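Local coordinates for translocator protein BipD (PDB 2IXR) that is required for invasion of epithelial cells and survival inside host cells, and probably regulates secretion of the effectors BipB and BipC and their insertion into the target membrane, at residues A[28-33]-A[278-283]; A[60-65]-A[169-174]; A[65-70]-A[163-168]. All coordinates share one frame; numbering follows the deposited sequence.

Contact 1: residues A[28-33]-A[278-283]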
loop_
_atom_site.group_PDB
_atom_site.type_symbol
_atom_site.label_atom_id
_atom_site.label_comp_id
_atom_site.label_asym_id
_atom_site.label_seq_id
_atom_site.Cartn_x
_atom_site.Cartn_y
_atom_site.Cartn_z
ATOM N N MET A 28 -18.375 1.450 24.689
ATOM C CA MET A 28 -17.284 1.996 23.886
ATOM C C MET A 28 -17.809 2.644 22.612
ATOM O O MET A 28 -18.334 1.955 21.717
ATOM C CB MET A 28 -16.249 0.937 23.567
ATOM C CG MET A 28 -15.054 1.471 22.827
ATOM S SD MET A 28 -13.507 0.800 23.439
ATOM C CE MET A 28 -12.389 2.185 23.122
ATOM N N THR A 29 -17.730 3.983 22.566
ATOM C CA THR A 29 -18.190 4.756 21.411
ATOM C C THR A 29 -17.029 5.133 20.507
ATOM O O THR A 29 -15.868 5.036 20.896
ATOM C CB THR A 29 -18.995 6.034 21.833
ATOM O OG1 THR A 29 -18.085 7.106 22.141
ATOM C CG2 THR A 29 -19.862 5.760 23.038
ATOM N N ASP A 30 -17.363 5.652 19.330
ATOM C CA ASP A 30 -16.366 6.063 18.344
ATOM C C ASP A 30 -15.360 7.068 18.897
ATOM O O ASP A 30 -14.164 6.941 18.670
ATOM C CB ASP A 30 -17.052 6.653 17.114
ATOM C CG ASP A 30 -17.239 5.635 16.011
ATOM O OD1 ASP A 30 -16.332 4.796 15.800
ATOM O OD2 ASP A 30 -18.260 5.722 15.298
ATOM N N ASP A 31 -15.874 8.147 19.457
ATOM C CA ASP A 31 -15.030 9.201 19.992
ATOM C C ASP A 31 -14.263 8.714 21.222
ATOM O O ASP A 31 -13.286 9.339 21.648
ATOM C CB ASP A 31 -15.888 10.412 20.366
ATOM C CG ASP A 31 -15.977 11.467 19.221
ATOM O OD1 ASP A 31 -15.155 11.425 18.270
ATOM O OD2 ASP A 31 -16.849 12.363 19.305
ATOM N N ASP A 32 -14.765 7.641 21.845
ATOM C CA ASP A 32 -14.081 7.016 22.974
ATOM C C ASP A 32 -12.733 6.467 22.487
ATOM O O ASP A 32 -11.710 6.580 23.188
ATOM C CB ASP A 32 -14.934 5.877 23.581
ATOM C CG ASP A 32 -15.830 6.355 24.753
ATOM O OD1 ASP A 32 -15.578 7.447 25.308
ATOM O OD2 ASP A 32 -16.767 5.601 25.136
ATOM N N LEU A 33 -12.739 5.882 21.276
ATOM C CA LEU A 33 -11.523 5.336 20.652
ATOM C C LEU A 33 -10.645 6.469 20.254
ATOM O O LEU A 33 -9.472 6.490 20.597
ATOM C CB LEU A 33 -11.852 4.472 19.410
ATOM C CG LEU A 33 -12.476 3.125 19.724
ATOM C CD1 LEU A 33 -13.728 3.364 20.503
ATOM C CD2 LEU A 33 -12.773 2.320 18.485
ATOM N N ASN A 278 -12.599 -4.093 12.133
ATOM C CA ASN A 278 -12.595 -5.271 12.991
ATOM C C ASN A 278 -11.932 -4.967 14.334
ATOM O O ASN A 278 -12.410 -5.365 15.380
ATOM C CB ASN A 278 -11.892 -6.447 12.292
ATOM C CG ASN A 278 -12.683 -6.994 11.167
ATOM O OD1 ASN A 278 -13.827 -6.566 10.925
ATOM N ND2 ASN A 278 -12.097 -7.927 10.452
ATOM N N PHE A 279 -10.835 -4.243 14.300
ATOM C CA PHE A 279 -10.172 -3.852 15.539
ATOM C C PHE A 279 -11.077 -3.006 16.402
ATOM O O PHE A 279 -11.228 -3.268 17.591
ATOM C CB PHE A 279 -8.860 -3.114 15.270
ATOM C CG PHE A 279 -8.300 -2.473 16.476
ATOM C CD1 PHE A 279 -8.714 -1.205 16.855
ATOM C CD2 PHE A 279 -7.496 -3.185 17.330
ATOM C CE1 PHE A 279 -8.290 -0.660 18.031
ATOM C CE2 PHE A 279 -7.023 -2.611 18.468
ATOM C CZ PHE A 279 -7.446 -1.367 18.837
ATOM N N ASP A 280 -11.678 -1.991 15.801
ATOM C CA ASP A 280 -12.620 -1.126 16.508
ATOM C C ASP A 280 -13.729 -1.928 17.162
ATOM O O ASP A 280 -14.216 -1.593 18.250
ATOM C CB ASP A 280 -13.238 -0.109 15.537
ATOM C CG ASP A 280 -12.359 1.216 15.369
ATOM O OD1 ASP A 280 -11.163 1.230 15.774
ATOM O OD2 ASP A 280 -12.889 2.206 14.788
ATOM N N ASN A 281 -14.106 -2.995 16.498
ATOM C CA ASN A 281 -15.146 -3.830 16.980
ATOM C C ASN A 281 -14.686 -4.691 18.183
ATOM O O ASN A 281 -15.302 -4.649 19.258
ATOM C CB ASN A 281 -15.652 -4.753 15.864
ATOM C CG ASN A 281 -16.676 -4.070 14.993
ATOM O OD1 ASN A 281 -17.247 -3.059 15.397
ATOM N ND2 ASN A 281 -16.876 -4.611 13.810
ATOM N N LEU A 282 -13.578 -5.394 18.014
ATOM C CA LEU A 282 -13.044 -6.233 19.066
ATOM C C LEU A 282 -12.868 -5.436 20.351
ATOM O O LEU A 282 -13.191 -5.905 21.453
ATOM C CB LEU A 282 -11.706 -6.823 18.621
ATOM C CG LEU A 282 -10.618 -7.033 19.658
ATOM C CD1 LEU A 282 -10.885 -8.300 20.435
ATOM C CD2 LEU A 282 -9.310 -7.146 18.938
ATOM N N VAL A 283 -12.398 -4.210 20.196
ATOM C CA VAL A 283 -12.157 -3.330 21.304
ATOM C C VAL A 283 -13.494 -2.917 21.973
ATOM O O VAL A 283 -13.572 -2.695 23.204
ATOM C CB VAL A 283 -11.290 -2.126 20.828
ATOM C CG1 VAL A 283 -11.808 -0.825 21.322
ATOM C CG2 VAL A 283 -9.858 -2.338 21.252
#

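Contact 2: residues A[60-65]-A[169-174]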
loop_
_atom_site.group_PDB
_atom_site.type_symbol
_atom_site.label_atom_id
_atom_site.label_comp_id
_atom_site.label_asym_id
_atom_site.label_seq_id
_atom_site.Cartn_x
_atom_site.Cartn_y
_atom_site.Cartn_z
ATOM N N PRO A 60 4.312 12.110 -20.408
ATOM C CA PRO A 60 4.167 13.219 -21.337
ATOM C C PRO A 60 3.204 12.815 -22.455
ATOM O O PRO A 60 2.876 11.639 -22.619
ATOM C CB PRO A 60 5.574 13.408 -21.883
ATOM C CG PRO A 60 6.481 12.896 -20.789
ATOM C CD PRO A 60 5.737 11.752 -20.182
ATOM N N ASP A 61 2.623 13.803 -23.113
ATOM C CA ASP A 61 1.674 13.518 -24.186
ATOM C C ASP A 61 1.168 14.788 -24.852
ATOM O O ASP A 61 1.399 15.895 -24.347
ATOM C CB ASP A 61 0.497 12.677 -23.668
ATOM C CG ASP A 61 -0.258 11.940 -24.818
ATOM O OD1 ASP A 61 0.313 11.797 -25.941
ATOM O OD2 ASP A 61 -1.425 11.524 -24.599
ATOM N N ARG A 62 0.450 14.618 -25.976
ATOM C CA ARG A 62 -0.101 15.728 -26.728
ATOM C C ARG A 62 -1.515 16.018 -26.249
ATOM O O ARG A 62 -2.459 15.258 -26.511
ATOM C CB ARG A 62 -0.087 15.416 -28.227
ATOM C CG ARG A 62 1.255 15.768 -28.939
ATOM C CD ARG A 62 1.027 16.441 -30.326
ATOM N NE ARG A 62 1.164 17.902 -30.276
ATOM C CZ ARG A 62 2.332 18.549 -30.238
ATOM N NH1 ARG A 62 3.481 17.878 -30.256
ATOM N NH2 ARG A 62 2.355 19.869 -30.178
ATOM N N ILE A 63 -1.651 17.093 -25.477
ATOM C CA ILE A 63 -2.943 17.477 -24.945
ATOM C C ILE A 63 -3.339 18.901 -25.336
ATOM O O ILE A 63 -2.876 19.891 -24.729
ATOM C CB ILE A 63 -3.052 17.240 -23.409
ATOM C CG1 ILE A 63 -2.860 15.741 -23.087
ATOM C CG2 ILE A 63 -4.430 17.679 -22.915
ATOM C CD1 ILE A 63 -2.027 15.477 -21.861
ATOM N N ASP A 64 -4.210 19.008 -26.334
ATOM C CA ASP A 64 -4.651 20.316 -26.829
ATOM C C ASP A 64 -3.543 21.096 -27.616
ATOM O O ASP A 64 -3.237 22.248 -27.297
ATOM C CB ASP A 64 -5.185 21.165 -25.680
ATOM C CG ASP A 64 -6.633 20.791 -25.279
ATOM O OD1 ASP A 64 -7.230 19.882 -25.911
ATOM O OD2 ASP A 64 -7.171 21.416 -24.322
ATOM N N GLY A 65 -2.947 20.442 -28.610
ATOM C CA GLY A 65 -1.960 21.067 -29.468
ATOM C C GLY A 65 -0.708 21.492 -28.725
ATOM O O GLY A 65 -0.092 22.513 -29.049
ATOM N N ASP A 169 9.438 16.781 -33.436
ATOM C CA ASP A 169 8.881 17.737 -34.398
ATOM C C ASP A 169 7.548 18.256 -33.864
ATOM O O ASP A 169 7.506 19.226 -33.101
ATOM C CB ASP A 169 8.667 17.059 -35.772
ATOM C CG ASP A 169 8.086 15.638 -35.646
ATOM O OD1 ASP A 169 6.902 15.426 -36.003
ATOM O OD2 ASP A 169 8.800 14.748 -35.129
ATOM N N ASP A 170 6.463 17.563 -34.219
ATOM C CA ASP A 170 5.123 17.938 -33.780
ATOM C C ASP A 170 4.221 16.769 -33.939
ATOM O O ASP A 170 3.076 16.786 -33.494
ATOM C CB ASP A 170 4.588 19.122 -34.594
ATOM C CG ASP A 170 4.402 20.373 -33.746
ATOM O OD1 ASP A 170 5.155 21.360 -33.948
ATOM O OD2 ASP A 170 3.580 20.320 -32.803
ATOM N N LYS A 171 4.728 15.732 -34.587
ATOM C CA LYS A 171 3.954 14.488 -34.757
ATOM C C LYS A 171 4.820 13.268 -34.438
ATOM O O LYS A 171 4.539 12.143 -34.888
ATOM C CB LYS A 171 3.362 14.385 -36.175
ATOM C CG LYS A 171 1.834 14.389 -36.212
ATOM C CD LYS A 171 1.235 14.383 -34.786
ATOM C CE LYS A 171 -0.052 15.216 -34.694
ATOM N NZ LYS A 171 0.152 16.532 -33.996
ATOM N N ASN A 172 5.868 13.505 -33.649
ATOM C CA ASN A 172 6.801 12.455 -33.226
ATOM C C ASN A 172 7.436 12.785 -31.862
ATOM O O ASN A 172 7.650 13.959 -31.519
ATOM C CB ASN A 172 7.902 12.254 -34.285
ATOM C CG ASN A 172 7.514 11.241 -35.337
ATOM O OD1 ASN A 172 7.869 10.075 -35.246
ATOM N ND2 ASN A 172 6.820 11.696 -36.364
ATOM N N MET A 173 7.768 11.747 -31.104
ATOM C CA MET A 173 8.406 11.929 -29.806
ATOM C C MET A 173 9.692 11.141 -29.737
ATOM O O MET A 173 9.855 10.133 -30.431
ATOM C CB MET A 173 7.468 11.495 -28.654
ATOM C CG MET A 173 6.123 12.263 -28.562
ATOM S SD MET A 173 4.897 11.705 -29.823
ATOM C CE MET A 173 3.279 12.286 -29.075
ATOM N N LYS A 174 10.616 11.629 -28.913
ATOM C CA LYS A 174 11.889 10.980 -28.675
ATOM C C LYS A 174 11.886 10.341 -27.258
ATOM O O LYS A 174 11.477 10.970 -26.285
ATOM C CB LYS A 174 13.039 11.997 -28.815
ATOM C CG LYS A 174 14.421 11.364 -28.863
ATOM C CD LYS A 174 15.199 11.655 -27.598
ATOM C CE LYS A 174 16.688 11.561 -27.852
ATOM N NZ LYS A 174 17.286 12.901 -28.105
#

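Contact 3: residues A[65-70]-A[163-168]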
loop_
_atom_site.group_PDB
_atom_site.type_symbol
_atom_site.label_atom_id
_atom_site.label_comp_id
_atom_site.label_asym_id
_atom_site.label_seq_id
_atom_site.Cartn_x
_atom_site.Cartn_y
_atom_site.Cartn_z
ATOM N N GLY A 65 -2.947 20.442 -28.610
ATOM C CA GLY A 65 -1.960 21.067 -29.468
ATOM C C GLY A 65 -0.708 21.492 -28.725
ATOM O O GLY A 65 -0.092 22.513 -29.049
ATOM N N ARG A 66 -0.324 20.711 -27.739
ATOM C CA ARG A 66 0.872 21.009 -26.974
ATOM C C ARG A 66 1.401 19.731 -26.267
ATOM O O ARG A 66 0.612 18.951 -25.697
ATOM C CB ARG A 66 0.559 22.099 -25.962
ATOM C CG ARG A 66 1.724 22.960 -25.566
ATOM C CD ARG A 66 1.251 24.149 -24.683
ATOM N NE ARG A 66 1.003 23.766 -23.277
ATOM C CZ ARG A 66 1.944 23.754 -22.324
ATOM N NH1 ARG A 66 3.189 24.097 -22.618
ATOM N NH2 ARG A 66 1.619 23.425 -21.078
ATOM N N PHE A 67 2.705 19.469 -26.399
ATOM C CA PHE A 67 3.320 18.317 -25.733
ATOM C C PHE A 67 3.545 18.642 -24.276
ATOM O O PHE A 67 4.510 19.308 -23.931
ATOM C CB PHE A 67 4.638 17.945 -26.385
ATOM C CG PHE A 67 5.176 16.602 -25.947
ATOM C CD1 PHE A 67 4.632 15.406 -26.461
ATOM C CD2 PHE A 67 6.230 16.520 -25.019
ATOM C CE1 PHE A 67 5.163 14.153 -26.093
ATOM C CE2 PHE A 67 6.753 15.284 -24.641
ATOM C CZ PHE A 67 6.201 14.093 -25.169
ATOM N N VAL A 68 2.573 18.283 -23.446
ATOM C CA VAL A 68 2.623 18.588 -22.041
ATOM C C VAL A 68 3.354 17.516 -21.249
ATOM O O VAL A 68 2.951 16.351 -21.224
ATOM C CB VAL A 68 1.221 18.875 -21.469
ATOM C CG1 VAL A 68 1.236 20.177 -20.684
ATOM C CG2 VAL A 68 0.203 18.920 -22.568
ATOM N N ASP A 69 4.425 17.916 -20.592
ATOM C CA ASP A 69 5.191 16.999 -19.755
ATOM C C ASP A 69 4.331 16.398 -18.634
ATOM O O ASP A 69 3.395 17.034 -18.136
ATOM C CB ASP A 69 6.395 17.720 -19.146
ATOM C CG ASP A 69 7.688 16.969 -19.362
ATOM O OD1 ASP A 69 8.673 17.242 -18.630
ATOM O OD2 ASP A 69 7.723 16.104 -20.275
ATOM N N GLY A 70 4.679 15.190 -18.211
ATOM C CA GLY A 70 3.969 14.546 -17.114
ATOM C C GLY A 70 4.108 15.345 -15.804
ATOM O O GLY A 70 4.843 16.319 -15.730
ATOM N N ASP A 163 12.274 13.131 -17.916
ATOM C CA ASP A 163 13.444 13.766 -18.500
ATOM C C ASP A 163 14.040 12.928 -19.599
ATOM O O ASP A 163 15.027 13.328 -20.217
ATOM C CB ASP A 163 14.503 14.032 -17.438
ATOM C CG ASP A 163 13.926 14.704 -16.177
ATOM O OD1 ASP A 163 14.186 14.195 -15.062
ATOM O OD2 ASP A 163 13.225 15.743 -16.311
ATOM N N TYR A 164 13.457 11.746 -19.838
ATOM C CA TYR A 164 13.965 10.829 -20.875
ATOM C C TYR A 164 12.996 10.715 -22.037
ATOM O O TYR A 164 13.205 9.929 -22.953
ATOM C CB TYR A 164 14.265 9.439 -20.298
ATOM C CG TYR A 164 15.341 9.433 -19.238
ATOM C CD1 TYR A 164 15.045 9.090 -17.921
ATOM C CD2 TYR A 164 16.646 9.818 -19.544
ATOM C CE1 TYR A 164 16.022 9.106 -16.938
ATOM C CE2 TYR A 164 17.637 9.857 -18.554
ATOM C CZ TYR A 164 17.322 9.499 -17.260
ATOM O OH TYR A 164 18.306 9.463 -16.289
ATOM N N ILE A 165 11.947 11.532 -22.016
ATOM C CA ILE A 165 10.960 11.532 -23.082
ATOM C C ILE A 165 10.553 12.934 -23.446
ATOM O O ILE A 165 10.109 13.694 -22.606
ATOM C CB ILE A 165 9.749 10.644 -22.740
ATOM C CG1 ILE A 165 8.939 10.348 -23.992
ATOM C CG2 ILE A 165 8.868 11.301 -21.753
ATOM C CD1 ILE A 165 7.627 11.016 -24.002
ATOM N N SER A 166 10.779 13.296 -24.702
ATOM C CA SER A 166 10.459 14.641 -25.199
ATOM C C SER A 166 9.827 14.587 -26.586
ATOM O O SER A 166 9.550 13.518 -27.108
ATOM C CB SER A 166 11.721 15.520 -25.230
ATOM O OG SER A 166 12.891 14.768 -25.558
ATOM N N ALA A 167 9.522 15.749 -27.147
ATOM C CA ALA A 167 8.982 15.789 -28.512
ATOM C C ALA A 167 10.090 16.159 -29.504
ATOM O O ALA A 167 11.054 16.845 -29.145
ATOM C CB ALA A 167 7.783 16.770 -28.619
ATOM N N LYS A 168 9.957 15.664 -30.735
ATOM C CA LYS A 168 10.949 15.912 -31.776
ATOM C C LYS A 168 10.527 17.024 -32.703
ATOM O O LYS A 168 11.184 18.062 -32.773
ATOM C CB LYS A 168 11.221 14.633 -32.572
ATOM C CG LYS A 168 12.375 13.823 -32.021
ATOM C CD LYS A 168 12.890 14.408 -30.690
ATOM C CE LYS A 168 14.404 14.505 -30.691
ATOM N NZ LYS A 168 14.944 14.598 -32.095
#

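Contact 1: residues A[28-33]-A[278-283]
D280 and L33 meet where helix 30-35 packs on helix 244-293, with one methyl of the leucine lying against the whole aspartate side chain. From its CB, D280 begins 3.8 Å from L33 CD2. The next atom, CG, comes to 3.3 Å of that same CD2; it is anti to the carbonyl carbon and beside the backbone N (chi1 -87°), which lays the carboxylate against the methyl. At the tip both oxygens touch L33 CD2, OD1 the closer at 3.3 Å, and OD2 also faces D30, whose OD1 is 4.4 Å away. These two like charges are not in contact; R40 touches D280, D30 has a weak, long ion pair with R34, and both probably ease the opposition. Leucine suits its buried site because its branched apolar end lets CD2 cover D280 while CG stays near V283 CG1. The short helix is begun by a capping box: T29 N donates to D32 OD2 (3.2 Å, 172°), and D32 N makes a weak return bond to T29 OG1. Just before this cap, M28, with CG anti to the backbone N (chi1 -176°) and its chain bent beyond, brings SD and CE to V283 CG1, CE at 3.6 Å. Beta-branched V283 offers that methyl on the side of its helix facing M28, within a predicted coiled-coil segment. L95 of helix 76-102 touches both M28 and V283.

Contact 2: residues A[60-65]-A[169-174]
R62 and D170 cross at about a right angle, the carboxylate approaching over one face of the guanidinium. Their planes are 50° apart, and D170 OD2 stands 2.9 Å from R62 NH2. This oxygen lies well out of the guanidinium plane and no N-H points at it, so the salt bridge rests on charge alone. R62 CG is anti to the carbonyl carbon (chi1 -86°), and bends at chi2 and chi3 turn the guanidinium to D170. K171 also crosses the arginine at about a right angle, its NZ 3.8 Å from R62 CD. That ammonium bonds to D170 O (3.0 Å), and the neighbouring carboxylate probably offsets part of the opposition between the two positive groups. The turn carrying both residues is an Asx turn, in which D169 OD1 accepts from D170 N and, at 2.6 Å, from K171 N. M173 meets R62 obliquely, CE lying 4.0 Å from R62 CG. An arginine suits this site because its CG methylene can lie by the end methyl of buried M173 while its charged end reaches the exposed turn. D61 OD1 is held by Q248 NE2. Strand 61-62 pairs with strand 67-68, whose F67 touches both R62 and M173; strand 172-175 runs between strands 165-167 and 240-243, and Y247 of helix 244-293 packs on D61 and M173.

Contact 3: residues A[65-70]-A[163-168]
F67 and A167 make the CH-pi contact that centres this meeting of two short strands. A167 CB sits over one face of the phenyl ring, 4.0 Å from its centroid and 20° off the ring normal, displaced toward the rim so that CG is the nearest ring atom at 3.7 Å. F67 has CG anti to the backbone N (chi1 -168°), which carries the ring across to the strand 165-167. Alanine fits here because its single methyl lets a flat ring come down close to the backbone. Apolar contact continues at the ring edge, where I165 CD1 lies in the ring plane, 3.6 Å from F67 CZ; the isoleucine's longer branch spans the distance from a buried position. Between these two residues the ring also meets peptide atoms, with F67 CE2 3.7 Å from S166 C. Polar groups approach only loosely: D69 OD2 stays 4.1 Å from I165 O, and D163 has its salt-bridge partner in R72. M173 and P60 extend the apolar surroundings of F67. No hydrogen bond joins the two segments. Strand 67-68 bonds instead to strand 61-62, while strand 165-167 bonds to strand 172-175, so the two sheets adhere here through dispersion and ring-face contacts, which depend on matching side-chain shapes more than on any fixed pairing of backbone donors and acceptors.

In the fold
Contacts 2 and 3 lie together at one end of the elongated molecule, their centres 6 Å apart, whereas contact 1 lies on the opposite side of the chain's centre, about 53 Å and 50 Å away between centres. Along the chain the pairings are concentric: contact 1 encloses contact 2, which encloses contact 3. G65 belongs to both inner contacts, and each joins the two-stranded sheet 61-62/67-68 to the sheet containing 165-167 and 172-175. Helix 244-293 links the two ends. Earlier segments thus meet later ones at both ends, the long helix at contact 1 and a small sheet at contacts 2 and 3. At contact 1, 28-33 packs on the predicted coiled coil, consistent with the N-terminal domain's intramolecular chaperone role.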